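Local coordinates for protein putative D-arabinose 5-phosphate isomerase (PDB 3K2V) that probably interconverts D-arabinose 5-phosphate and D-ribulose 5-phosphate, and binds CMP-Kdo through the paired CBS domains that make up this fragment, at residues K25-T36 with L138-A149; R103-G111 with R124-D135. All coordinates share one frame; numbering follows the deposited sequence. Where two conformers were deposited one is given.

Interaction 1 and interaction 2 lie side by side in one CBS domain pair, their centres about 12 Å apart. They share a three-stranded sheet. Strand 128-133 of interaction 2 runs antiparallel to strand 136-142 of interaction 1, and Val131 N lies 2.8 Å from Gly139 O, a probable hydrogen bond. Along the chain, interaction 2 is nested inside the loop that interaction 1 closes. Interaction 2 binds the cytosine edge of one CMP-Kdo, with Ile106 N 3.0 Å from ligand N3C, and His125 weakly reaches O8 at its far end. Interaction 1 brings His142 and His144 to the Kdo part of another copy. Both contacts also touch the second subunit.

Interaction 1 of 2, residues K25-T36 with L138-A149; sequences KLLLRVNDIMHT and LGVVHMHDLLRA. With CMK (cytidine 5'-monophosphate 3-deoxy-beta-D-gulo-oct-2-ulo-pyranosonic acid), chain G.
His35 joins the 25-36 loop to strand 136-142 by backbone and by side chain. Its N donates to Val140 O at 2.9 Å, and its O accepts from Val140 N. This is a single antiparallel, hydrogen-bonded bridge.

The side chain can be followed outward. CB and CG pass close to Val140 O. CG stands anti to the carbonyl carbon (chi1 -59°), and the ring then reaches Asp145. CD2 lies near Asp145 OD2, and NE2 gives a weak hydrogen bond to Asp145 OD1 at 2.9 Å. The carboxylate sits at the ring edge, with the two planes 56° apart.

Asp145 OD2 also accepts from His142 N at 2.8 Å. His142, at the N-cap position, and Asp145 form a capping box at the start of the short, weakly bonded helix 143-146. The capping bond runs from His144 N to His142 ND1 at 3.0 Å. It lies in the His142 ring plane and probably helps fix that ring's rotation.

At the other end of the loop, Lys25 runs along the chain terminus. Its NZ meets Asp145 O at 2.8 Å, nearly along the C=O axis, and its CE presses on Ala149 CB.

Apolar contacts fill the middle. Val141 CG2 touches Met34 CB at 3.7 Å and also Val30 CB. The Ile33 and Leu146 side chains cross at about a right angle and touch through CD1 and CD2. The selenium of selenomethionine Met34 lies over Gly139 CA, and CE reaches Leu138. There Leu138 and Gly139 form a classic beta bulge opposite Val131.

His144 CD2 comes within 3.2 Å of ligand O8. The contact thus ties the 25-36 segment, whose later part falls in the first CBS range, onto strand 136-142 and helix 143-146 of the second, beside the CMP-Kdo pocket.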
loop_
_atom_site.group_PDB
_atom_site.type_symbol
_atom_site.label_atom_id
_atom_site.label_comp_id
_atom_site.label_asym_id
_atom_site.label_seq_id
_atom_site.Cartn_x
_atom_site.Cartn_y
_atom_site.Cartn_z
ATOM N N LYS A 25 11.457 -18.792 5.521
ATOM C CA LYS A 25 11.784 -17.552 4.829
ATOM C C LYS A 25 11.895 -16.401 5.818
ATOM O O LYS A 25 12.725 -15.528 5.638
ATOM C CB LYS A 25 10.813 -17.211 3.688
ATOM C CG LYS A 25 11.596 -16.833 2.397
ATOM C CD LYS A 25 11.060 -15.644 1.647
ATOM C CE LYS A 25 11.762 -15.518 0.290
ATOM N NZ LYS A 25 11.444 -14.203 -0.369
ATOM N N LEU A 26 11.106 -16.435 6.890
ATOM C CA LEU A 26 11.176 -15.388 7.915
ATOM C C LEU A 26 12.462 -15.450 8.773
ATOM O O LEU A 26 12.727 -14.537 9.551
ATOM C CB LEU A 26 9.944 -15.415 8.820
ATOM C CG LEU A 26 8.585 -15.098 8.162
ATOM C CD1 LEU A 26 7.478 -15.187 9.206
ATOM C CD2 LEU A 26 8.596 -13.738 7.489
ATOM N N LEU A 27 13.255 -16.507 8.626
ATOM C CA LEU A 27 14.539 -16.606 9.347
ATOM C C LEU A 27 15.701 -16.116 8.480
ATOM O O LEU A 27 16.819 -16.056 8.938
ATOM C CB LEU A 27 14.792 -18.035 9.843
ATOM C CG LEU A 27 13.838 -18.518 10.937
ATOM C CD1 LEU A 27 14.240 -19.915 11.394
ATOM C CD2 LEU A 27 13.801 -17.532 12.109
ATOM N N LEU A 28 15.426 -15.714 7.242
ATOM C CA LEU A 28 16.473 -15.175 6.372
ATOM C C LEU A 28 16.801 -13.725 6.729
ATOM O O LEU A 28 15.954 -12.979 7.251
ATOM C CB LEU A 28 16.049 -15.239 4.906
ATOM C CG LEU A 28 15.779 -16.626 4.307
ATOM C CD1 LEU A 28 15.181 -16.435 2.900
ATOM C CD2 LEU A 28 17.030 -17.481 4.295
ATOM N N ARG A 29 18.030 -13.333 6.412
ATOM C CA ARG A 29 18.451 -11.944 6.515
ATOM C C ARG A 29 17.861 -11.155 5.345
ATOM O O ARG A 29 17.875 -11.629 4.201
ATOM C CB ARG A 29 19.987 -11.841 6.493
ATOM C CG ARG A 29 20.628 -12.449 7.710
ATOM C CD ARG A 29 22.137 -12.500 7.616
ATOM N NE ARG A 29 22.620 -13.396 6.574
ATOM C CZ ARG A 29 22.769 -14.714 6.695
ATOM N NH1 ARG A 29 23.239 -15.392 5.668
ATOM N NH2 ARG A 29 22.461 -15.362 7.817
ATOM N N VAL A 30 17.387 -9.944 5.615
ATOM C CA VAL A 30 16.805 -9.108 4.556
ATOM C C VAL A 30 17.798 -8.841 3.403
ATOM O O VAL A 30 17.393 -8.696 2.249
ATOM C CB VAL A 30 16.159 -7.815 5.081
ATOM C CG1 VAL A 30 14.969 -8.153 5.985
ATOM C CG2 VAL A 30 17.159 -6.915 5.811
ATOM N N ASN A 31 19.093 -8.840 3.706
ATOM C CA ASN A 31 20.136 -8.698 2.689
ATOM C C ASN A 31 19.919 -9.645 1.506
ATOM O O ASN A 31 20.212 -9.314 0.366
ATOM C CB ASN A 31 21.495 -9.060 3.296
ATOM C CG ASN A 31 22.640 -8.527 2.502
ATOM O OD1 ASN A 31 22.621 -7.380 2.050
ATOM N ND2 ASN A 31 23.650 -9.311 2.364
ATOM N N ASP A 32 19.464 -10.850 1.810
ATOM C CA ASP A 32 19.352 -11.899 0.828
ATOM C C ASP A 32 18.017 -11.921 0.115
ATOM O O ASP A 32 17.826 -12.739 -0.765
ATOM C CB ASP A 32 19.645 -13.250 1.493
ATOM C CG ASP A 32 21.055 -13.294 2.113
ATOM O OD1 ASP A 32 21.957 -12.599 1.602
ATOM O OD2 ASP A 32 21.266 -13.980 3.131
ATOM N N ILE A 33 17.091 -11.043 0.488
ATOM C CA ILE A 33 15.816 -10.977 -0.211
ATOM C C ILE A 33 15.446 -9.590 -0.708
ATOM O O ILE A 33 14.512 -9.454 -1.465
ATOM C CB ILE A 33 14.663 -11.554 0.630
ATOM C CG1 ILE A 33 14.379 -10.759 1.890
ATOM C CG2 ILE A 33 14.966 -12.983 1.064
ATOM C CD1 ILE A 33 13.940 -11.745 3.047
HETATM N N MSE A 34 16.180 -8.567 -0.295
HETATM C CA MSE A 34 15.874 -7.213 -0.676
HETATM C C MSE A 34 16.118 -6.936 -2.167
HETATM O O MSE A 34 16.924 -7.604 -2.822
HETATM C CB MSE A 34 16.698 -6.233 0.150
HETATM C CG MSE A 34 18.177 -6.247 -0.162
HETATM SE SE MSE A 34 19.143 -5.149 1.071
HETATM C CE MSE A 34 20.883 -5.333 0.350
ATOM N N HIS A 35 15.433 -5.912 -2.671
ATOM C CA HIS A 35 15.680 -5.356 -3.993
ATOM C C HIS A 35 16.902 -4.455 -3.944
ATOM O O HIS A 35 17.043 -3.625 -3.049
ATOM C CB HIS A 35 14.444 -4.563 -4.468
ATOM C CG HIS A 35 13.215 -5.407 -4.538
ATOM N ND1 HIS A 35 12.998 -6.313 -5.553
ATOM C CD2 HIS A 35 12.188 -5.557 -3.667
ATOM C CE1 HIS A 35 11.863 -6.956 -5.323
ATOM N NE2 HIS A 35 11.348 -6.506 -4.190
ATOM N N THR A 36 17.779 -4.611 -4.923
ATOM C CA THR A 36 19.019 -3.836 -5.005
ATOM C C THR A 36 19.181 -3.328 -6.412
ATOM O O THR A 36 18.412 -3.690 -7.302
ATOM C CB THR A 36 20.240 -4.713 -4.655
ATOM O OG1 THR A 36 20.380 -5.721 -5.648
ATOM C CG2 THR A 36 20.043 -5.385 -3.317
ATOM N N LEU A 138 20.921 0.670 0.849
ATOM C CA LEU A 138 21.432 -0.553 0.213
ATOM C C LEU A 138 20.366 -1.317 -0.554
ATOM O O LEU A 138 20.664 -2.100 -1.456
ATOM C CB LEU A 138 21.970 -1.494 1.311
ATOM C CG LEU A 138 23.094 -0.948 2.193
ATOM C CD1 LEU A 138 23.570 -2.019 3.204
ATOM C CD2 LEU A 138 24.256 -0.455 1.318
ATOM N N GLY A 139 19.114 -1.129 -0.161
ATOM C CA GLY A 139 18.045 -1.894 -0.752
ATOM C C GLY A 139 16.710 -1.574 -0.105
ATOM O O GLY A 139 16.624 -0.713 0.763
ATOM N N VAL A 140 15.674 -2.276 -0.559
ATOM C CA VAL A 140 14.318 -2.096 -0.056
ATOM C C VAL A 140 13.661 -3.461 -0.006
ATOM O O VAL A 140 13.895 -4.301 -0.881
ATOM C CB VAL A 140 13.508 -1.145 -0.954
ATOM C CG1 VAL A 140 12.098 -0.990 -0.449
ATOM C CG2 VAL A 140 14.173 0.230 -1.038
ATOM N N VAL A 141 12.872 -3.684 1.037
ATOM C CA VAL A 141 12.097 -4.905 1.186
ATOM C C VAL A 141 10.633 -4.531 1.318
ATOM O O VAL A 141 10.300 -3.659 2.109
ATOM C CB VAL A 141 12.461 -5.696 2.457
ATOM C CG1 VAL A 141 11.713 -7.044 2.458
ATOM C CG2 VAL A 141 13.945 -5.903 2.564
ATOM N N HIS A 142 9.776 -5.221 0.569
ATOM C CA HIS A 142 8.329 -5.035 0.636
ATOM C C HIS A 142 7.736 -6.224 1.371
ATOM O O HIS A 142 8.277 -7.345 1.328
ATOM C CB HIS A 142 7.751 -4.979 -0.779
ATOM C CG HIS A 142 6.356 -4.422 -0.847
ATOM N ND1 HIS A 142 5.237 -5.181 -0.568
ATOM C CD2 HIS A 142 5.903 -3.190 -1.168
ATOM C CE1 HIS A 142 4.151 -4.436 -0.705
ATOM N NE2 HIS A 142 4.524 -3.221 -1.070
HETATM N N MSE A 143 6.611 -5.986 2.039
HETATM C CA MSE A 143 5.885 -7.072 2.699
HETATM C C MSE A 143 5.669 -8.249 1.741
HETATM O O MSE A 143 5.814 -9.396 2.168
HETATM C CB MSE A 143 4.560 -6.574 3.305
HETATM C CG MSE A 143 3.958 -7.497 4.387
HETATM SE SE MSE A 143 2.530 -6.572 5.406
HETATM C CE MSE A 143 3.647 -5.475 6.570
ATOM N N HIS A 144 5.376 -7.985 0.465
ATOM C CA HIS A 144 5.209 -9.059 -0.537
ATOM C C HIS A 144 6.436 -9.965 -0.663
ATOM O O HIS A 144 6.297 -11.167 -0.863
ATOM C CB HIS A 144 4.906 -8.495 -1.932
ATOM C CG HIS A 144 3.509 -7.986 -2.089
ATOM N ND1 HIS A 144 2.407 -8.696 -1.673
ATOM C CD2 HIS A 144 3.037 -6.844 -2.635
ATOM C CE1 HIS A 144 1.313 -8.008 -1.947
ATOM N NE2 HIS A 144 1.666 -6.884 -2.537
ATOM N N ASP A 145 7.622 -9.375 -0.544
ATOM C CA ASP A 145 8.893 -10.116 -0.601
ATOM C C ASP A 145 9.032 -11.129 0.538
ATOM O O ASP A 145 9.626 -12.194 0.358
ATOM C CB ASP A 145 10.084 -9.164 -0.532
ATOM C CG ASP A 145 10.110 -8.164 -1.666
ATOM O OD1 ASP A 145 9.785 -8.549 -2.792
ATOM O OD2 ASP A 145 10.458 -6.985 -1.435
ATOM N N LEU A 146 8.477 -10.809 1.699
ATOM C CA LEU A 146 8.594 -11.683 2.856
ATOM C C LEU A 146 7.688 -12.896 2.769
ATOM O O LEU A 146 7.878 -13.845 3.530
ATOM C CB LEU A 146 8.369 -10.913 4.161
ATOM C CG LEU A 146 9.249 -9.672 4.311
ATOM C CD1 LEU A 146 9.023 -9.015 5.656
ATOM C CD2 LEU A 146 10.741 -9.947 4.096
ATOM N N LEU A 147 6.762 -12.913 1.812
ATOM C CA LEU A 147 5.882 -14.063 1.594
ATOM C C LEU A 147 6.067 -14.785 0.251
ATOM O O LEU A 147 5.281 -15.672 -0.072
ATOM C CB LEU A 147 4.424 -13.616 1.666
ATOM C CG LEU A 147 4.067 -12.486 2.626
ATOM C CD1 LEU A 147 2.657 -12.020 2.281
ATOM C CD2 LEU A 147 4.209 -12.903 4.090
ATOM N N ARG A 148 7.058 -14.406 -0.551
ATOM C CA ARG A 148 7.291 -15.090 -1.832
ATOM C C ARG A 148 8.317 -16.214 -1.650
ATOM O O ARG A 148 8.836 -16.406 -0.539
ATOM C CB ARG A 148 7.719 -14.092 -2.931
ATOM C CG ARG A 148 9.219 -13.766 -3.018
ATOM C CD ARG A 148 9.512 -12.855 -4.209
ATOM N NE ARG A 148 9.102 -11.471 -3.951
ATOM C CZ ARG A 148 8.470 -10.677 -4.822
ATOM N NH1 ARG A 148 8.157 -11.102 -6.045
ATOM N NH2 ARG A 148 8.140 -9.435 -4.464
ATOM N N ALA A 149 8.596 -16.952 -2.736
ATOM C CA ALA A 149 9.628 -18.015 -2.763
ATOM C C ALA A 149 9.327 -19.113 -1.749
ATOM O O ALA A 149 8.164 -19.321 -1.393
ATOM C CB ALA A 149 11.036 -17.437 -2.532
HETATM N N1C CMK G . -7.668 -3.969 -6.456
HETATM C C2C CMK G . -8.823 -4.802 -6.634
HETATM N N3C CMK G . -9.379 -5.420 -5.524
HETATM C C4C CMK G . -8.833 -5.250 -4.245
HETATM C C5C CMK G . -7.712 -4.452 -4.065
HETATM C C6C CMK G . -7.129 -3.820 -5.172
HETATM O O2C CMK G . -9.338 -4.964 -7.740
HETATM N N4C CMK G . -9.415 -5.864 -3.216
HETATM C "C1'" CMK G . -7.050 -3.292 -7.647
HETATM C "C2'" CMK G . -6.772 -1.782 -7.450
HETATM O "O2'" CMK G . -7.940 -0.974 -7.726
HETATM C "C3'" CMK G . -5.648 -1.532 -8.456
HETATM C "C4'" CMK G . -4.947 -2.907 -8.620
HETATM O "O4'" CMK G . -5.769 -3.906 -7.951
HETATM O "O3'" CMK G . -6.224 -1.101 -9.696
HETATM C "C5'" CMK G . -3.651 -2.975 -7.750
HETATM O "O5'" CMK G . -3.945 -2.579 -6.344
HETATM P PA CMK G . -2.882 -1.595 -5.599
HETATM O O1A CMK G . -3.154 -0.251 -6.335
HETATM O O2A CMK G . -3.115 -1.546 -4.142
HETATM O O6 CMK G . 0.863 -2.748 -5.833
HETATM C C2 CMK G . -0.089 -1.639 -5.994
HETATM O O2 CMK G . -1.426 -2.238 -6.011
HETATM C C3 CMK G . 0.045 -0.681 -4.815
HETATM C C4 CMK G . 1.496 -0.253 -4.623
HETATM O O4 CMK G . 1.555 0.601 -3.470
HETATM C C5 CMK G . 2.415 -1.461 -4.467
HETATM C C6 CMK G . 2.255 -2.322 -5.731
HETATM C C7 CMK G . 3.178 -3.541 -5.990
HETATM C C1 CMK G . 0.104 -0.818 -7.296
HETATM O O1X CMK G . -0.943 -0.358 -7.795
HETATM O O1Y CMK G . 1.261 -0.595 -7.736
HETATM O O5 CMK G . 2.025 -2.209 -3.320
HETATM C C8 CMK G . 3.019 -4.689 -5.005
HETATM O O8 CMK G . 3.279 -5.936 -5.693
HETATM O O7 CMK G . 2.906 -4.074 -7.296
#

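Interaction 2 of 2, residues R103-G111 with R124-D135; sequences RGGIRIRPG and RHITCVLVADGD. With CMK (cytidine 5'-monophosphate 3-deoxy-beta-D-gulo-oct-2-ulo-pyranosonic acid), chain C; SO4 (sulfate ion), chain D.
Ile108 and Arg107 pair with Val131 and Leu130 as parallel strands. Three backbone bonds hold them: Leu130 N to Ile106 O, Ile108 N to Leu130 O, and Ala132 N to Ile108 O at 2.9 Å.

The polar side-chain contacts centre on Arg107. Its NE and NH2 both donate in plane to Gly105 O, side-on, which probably fixes the rotation of the guanidinium. The bend at chi3 (67°) helps bring NH1 to Asp135 OD1, 3.0 Å away in a salt bridge. NH1 also bonds weakly to Gly134 O. A water bound to NH2 bridges weakly to Asp135 OD1.

The Ile106 CD1 methyl packs over one face of the Arg124 guanidinium, 3.6 Å above its centre. Among apolar contacts, Ile106 CD1 touches Ile126 CD1. Ile108 CD1 meets Val129 CG1 at 3.8 Å. Pro110 packs on Val131 CG1.

The ligand bonds use backbone atoms at the base. Ile106 N donates to N3C. N4C donates to Ile106 O, and to Cys128 O, the latter at 3.0 Å. Ile126 CG2 lies against C6C. Strand 107-108, helix 114-124 and strand 128-133 make the beta-alpha-beta unit of a CBS domain, with the cytosine held at the strand ends.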
loop_
_atom_site.group_PDB
_atom_site.type_symbol
_atom_site.label_atom_id
_atom_site.label_comp_id
_atom_site.label_asym_id
_atom_site.label_seq_id
_atom_site.Cartn_x
_atom_site.Cartn_y
_atom_site.Cartn_z
ATOM N N ARG A 103 10.460 13.271 5.418
ATOM C CA ARG A 103 11.891 13.353 5.663
ATOM C C ARG A 103 12.375 12.109 6.416
ATOM O O ARG A 103 11.637 11.533 7.221
ATOM C CB ARG A 103 12.247 14.635 6.401
ATOM C CG ARG A 103 12.121 15.856 5.501
ATOM C CD ARG A 103 13.002 17.027 5.961
ATOM N NE ARG A 103 13.117 18.026 4.889
ATOM C CZ ARG A 103 14.180 18.197 4.091
ATOM N NH1 ARG A 103 15.286 17.458 4.216
ATOM N NH2 ARG A 103 14.132 19.133 3.146
ATOM N N GLY A 104 13.596 11.680 6.118
ATOM C CA GLY A 104 14.141 10.456 6.708
ATOM C C GLY A 104 13.486 9.226 6.109
ATOM O O GLY A 104 13.275 9.142 4.897
ATOM N N GLY A 105 13.096 8.287 6.952
ATOM C CA GLY A 105 12.504 7.047 6.493
ATOM C C GLY A 105 12.874 5.932 7.450
ATOM O O GLY A 105 13.988 5.907 7.994
ATOM N N ILE A 106 11.933 5.018 7.656
ATOM C CA ILE A 106 12.100 3.885 8.551
ATOM C C ILE A 106 13.025 2.868 7.864
ATOM O O ILE A 106 12.826 2.506 6.716
ATOM C CB ILE A 106 10.742 3.264 8.909
ATOM C CG1 ILE A 106 9.879 4.292 9.689
ATOM C CG2 ILE A 106 10.924 2.022 9.764
ATOM C CD1 ILE A 106 8.361 3.976 9.677
ATOM N N ARG A 107 14.053 2.435 8.564
ATOM C CA ARG A 107 15.047 1.575 7.936
ATOM C C ARG A 107 15.532 0.505 8.894
ATOM O O ARG A 107 15.409 0.641 10.101
ATOM C CB ARG A 107 16.218 2.423 7.477
ATOM C CG ARG A 107 16.948 3.031 8.634
ATOM C CD ARG A 107 17.689 4.269 8.248
ATOM N NE ARG A 107 16.822 5.369 7.869
ATOM C CZ ARG A 107 17.290 6.556 7.491
ATOM N NH1 ARG A 107 18.602 6.793 7.454
ATOM N NH2 ARG A 107 16.460 7.510 7.157
ATOM N N ILE A 108 16.099 -0.558 8.330
ATOM C CA ILE A 108 16.679 -1.629 9.110
ATOM C C ILE A 108 18.050 -1.969 8.500
ATOM O O ILE A 108 18.344 -1.603 7.364
ATOM C CB ILE A 108 15.776 -2.874 9.104
ATOM C CG1 ILE A 108 15.556 -3.359 7.660
ATOM C CG2 ILE A 108 14.449 -2.573 9.830
ATOM C CD1 ILE A 108 14.587 -4.555 7.482
ATOM N N ARG A 109 18.870 -2.640 9.287
ATOM C CA ARG A 109 20.200 -3.086 8.849
ATOM C C ARG A 109 20.046 -4.319 7.957
ATOM O O ARG A 109 19.044 -5.056 8.057
ATOM C CB ARG A 109 21.050 -3.443 10.065
ATOM C CG ARG A 109 21.447 -2.243 10.915
ATOM C CD ARG A 109 22.161 -2.691 12.170
ATOM N NE ARG A 109 23.468 -3.274 11.836
ATOM C CZ ARG A 109 24.285 -3.872 12.691
ATOM N NH1 ARG A 109 23.948 -4.001 13.972
ATOM N NH2 ARG A 109 25.455 -4.359 12.259
ATOM N N PRO A 110 21.035 -4.561 7.089
ATOM C CA PRO A 110 20.905 -5.685 6.170
ATOM C C PRO A 110 20.911 -7.069 6.836
ATOM O O PRO A 110 20.450 -8.026 6.230
ATOM C CB PRO A 110 22.094 -5.496 5.216
ATOM C CG PRO A 110 23.033 -4.560 5.908
ATOM C CD PRO A 110 22.172 -3.688 6.742
ATOM N N GLY A 111 21.429 -7.181 8.059
ATOM C CA GLY A 111 21.385 -8.442 8.791
ATOM C C GLY A 111 20.092 -8.699 9.534
ATOM O O GLY A 111 19.914 -9.772 10.104
ATOM N N ARG A 124 4.573 -0.391 12.708
ATOM C CA ARG A 124 4.517 0.948 12.124
ATOM C C ARG A 124 3.448 1.130 11.052
ATOM O O ARG A 124 3.266 2.239 10.557
ATOM C CB ARG A 124 5.883 1.337 11.543
ATOM C CG ARG A 124 7.059 1.205 12.507
ATOM C CD ARG A 124 6.900 2.073 13.733
ATOM N NE ARG A 124 7.030 3.489 13.382
ATOM C CZ ARG A 124 8.185 4.159 13.325
ATOM N NH1 ARG A 124 9.347 3.560 13.600
ATOM N NH2 ARG A 124 8.174 5.446 12.993
ATOM N N HIS A 125 2.733 0.066 10.695
ATOM C CA HIS A 125 1.708 0.124 9.637
ATOM C C HIS A 125 2.225 0.645 8.303
ATOM O O HIS A 125 1.633 1.526 7.682
ATOM C CB HIS A 125 0.475 0.900 10.113
ATOM C CG HIS A 125 -0.085 0.357 11.387
ATOM N ND1 HIS A 125 -1.175 -0.491 11.424
ATOM C CD2 HIS A 125 0.349 0.476 12.665
ATOM C CE1 HIS A 125 -1.411 -0.837 12.679
ATOM N NE2 HIS A 125 -0.494 -0.270 13.450
ATOM N N ILE A 126 3.315 0.042 7.856
ATOM C CA ILE A 126 3.912 0.328 6.555
ATOM C C ILE A 126 4.063 -0.996 5.821
ATOM O O ILE A 126 4.031 -2.041 6.452
ATOM C CB ILE A 126 5.280 1.033 6.719
ATOM C CG1 ILE A 126 6.269 0.162 7.524
ATOM C CG2 ILE A 126 5.075 2.407 7.389
ATOM C CD1 ILE A 126 7.734 0.772 7.698
ATOM N N THR A 127 4.187 -0.960 4.503
ATOM C CA THR A 127 4.344 -2.188 3.745
ATOM C C THR A 127 5.703 -2.318 3.026
ATOM O O THR A 127 5.926 -3.268 2.289
ATOM C CB THR A 127 3.222 -2.363 2.764
ATOM O OG1 THR A 127 3.152 -1.208 1.928
ATOM C CG2 THR A 127 1.861 -2.547 3.534
ATOM N N CYS A 128 6.609 -1.382 3.249
ATOM C CA CYS A 128 7.927 -1.429 2.580
ATOM C C CYS A 128 8.941 -0.686 3.450
ATOM O O CYS A 128 8.655 0.435 3.886
ATOM C CB CYS A 128 7.825 -0.820 1.153
ATOM S SG CYS A 128 9.215 -1.205 -0.001
ATOM N N VAL A 129 10.116 -1.298 3.703
ATOM C CA VAL A 129 11.116 -0.764 4.622
ATOM C C VAL A 129 12.458 -0.599 3.885
ATOM O O VAL A 129 12.812 -1.403 3.003
ATOM C CB VAL A 129 11.227 -1.657 5.894
ATOM C CG1 VAL A 129 11.700 -3.056 5.532
ATOM C CG2 VAL A 129 12.163 -1.068 6.948
ATOM N N LEU A 130 13.167 0.477 4.211
ATOM C CA LEU A 130 14.464 0.731 3.598
ATOM C C LEU A 130 15.490 -0.143 4.306
ATOM O O LEU A 130 15.384 -0.380 5.521
ATOM C CB LEU A 130 14.862 2.196 3.755
ATOM C CG LEU A 130 13.849 3.218 3.218
ATOM C CD1 LEU A 130 14.336 4.606 3.597
ATOM C CD2 LEU A 130 13.694 3.055 1.713
ATOM N N VAL A 131 16.469 -0.625 3.560
ATOM C CA VAL A 131 17.584 -1.375 4.159
ATOM C C VAL A 131 18.799 -0.484 4.001
ATOM O O VAL A 131 19.115 -0.057 2.885
ATOM C CB VAL A 131 17.791 -2.744 3.531
ATOM C CG1 VAL A 131 18.918 -3.495 4.276
ATOM C CG2 VAL A 131 16.483 -3.571 3.573
ATOM N N ALA A 132 19.434 -0.157 5.112
ATOM C CA ALA A 132 20.474 0.855 5.124
ATOM C C ALA A 132 21.613 0.521 6.050
ATOM O O ALA A 132 21.441 -0.186 7.054
ATOM C CB ALA A 132 19.896 2.230 5.542
ATOM N N ASP A 133 22.766 1.086 5.711
ATOM C CA ASP A 133 23.906 1.204 6.615
ATOM C C ASP A 133 24.032 2.685 7.008
ATOM O O ASP A 133 24.596 3.493 6.266
ATOM C CB ASP A 133 25.187 0.736 5.930
ATOM C CG ASP A 133 26.444 1.090 6.739
ATOM O OD1 ASP A 133 26.348 1.143 7.993
ATOM O OD2 ASP A 133 27.505 1.374 6.130
ATOM N N GLY A 134 23.491 3.051 8.166
ATOM C CA GLY A 134 23.461 4.471 8.565
ATOM C C GLY A 134 22.454 5.182 7.679
ATOM O O GLY A 134 21.290 4.787 7.658
ATOM N N ASP A 135 22.886 6.192 6.920
ATOM C CA ASP A 135 22.029 6.806 5.886
ATOM C C ASP A 135 22.187 6.212 4.495
ATOM O O ASP A 135 21.449 6.583 3.588
ATOM C CB ASP A 135 22.302 8.306 5.793
ATOM C CG ASP A 135 21.827 9.060 7.015
ATOM O OD1 ASP A 135 20.961 8.546 7.748
ATOM O OD2 ASP A 135 22.327 10.172 7.241
HETATM N N1C CMK C . 7.222 5.621 5.780
HETATM C C2C CMK C . 8.510 5.785 6.314
HETATM N N3C CMK C . 9.449 4.788 6.049
HETATM C C4C CMK C . 9.157 3.632 5.342
HETATM C C5C CMK C . 7.868 3.466 4.808
HETATM C C6C CMK C . 6.906 4.465 5.041
HETATM O O2C CMK C . 8.841 6.791 6.963
HETATM N N4C CMK C . 10.161 2.744 5.169
HETATM C "C1'" CMK C . 6.202 6.700 6.045
HETATM C "C2'" CMK C . 5.453 7.123 4.774
HETATM O "O2'" CMK C . 6.210 8.155 4.126
HETATM C "C3'" CMK C . 4.133 7.634 5.351
HETATM C "C4'" CMK C . 3.933 6.766 6.610
HETATM O "O4'" CMK C . 5.241 6.122 6.919
HETATM O "O3'" CMK C . 4.270 8.993 5.727
HETATM C "C5'" CMK C . 2.984 5.597 6.391
HETATM O "O5'" CMK C . 3.354 4.808 5.229
HETATM P PA CMK C . 2.142 4.440 4.173
HETATM O O1A CMK C . 1.686 5.698 3.520
HETATM O O2A CMK C . 2.626 3.438 3.173
HETATM O O6 CMK C . -0.915 2.568 5.717
HETATM C C2 CMK C . -0.432 3.670 4.911
HETATM O O2 CMK C . 1.003 3.786 5.148
HETATM C C3 CMK C . -0.765 3.364 3.440
HETATM C C4 CMK C . -2.218 2.891 3.223
HETATM O O4 CMK C . -2.410 2.497 1.832
HETATM C C5 CMK C . -2.597 1.766 4.161
HETATM C C6 CMK C . -2.329 2.264 5.576
HETATM C C7 CMK C . -2.616 1.210 6.636
HETATM C C1 CMK C . -0.990 5.023 5.391
HETATM O O1X CMK C . -0.581 5.406 6.510
HETATM O O1Y CMK C . -1.752 5.674 4.648
HETATM O O5 CMK C . -1.828 0.569 3.897
HETATM C C8 CMK C . -2.504 1.804 8.048
HETATM O O8 CMK C . -2.532 0.725 8.979
HETATM O O7 CMK C . -3.928 0.717 6.458
HETATM S S SO4 D . 26.031 7.772 8.367
HETATM O O1 SO4 D . 25.614 9.152 8.094
HETATM O O2 SO4 D . 25.382 7.303 9.605
HETATM O O3 SO4 D . 25.660 6.924 7.218
HETATM O O4 SO4 D . 27.488 7.797 8.605
HETATM O O HOH W 1 17.954 9.655 6.396
#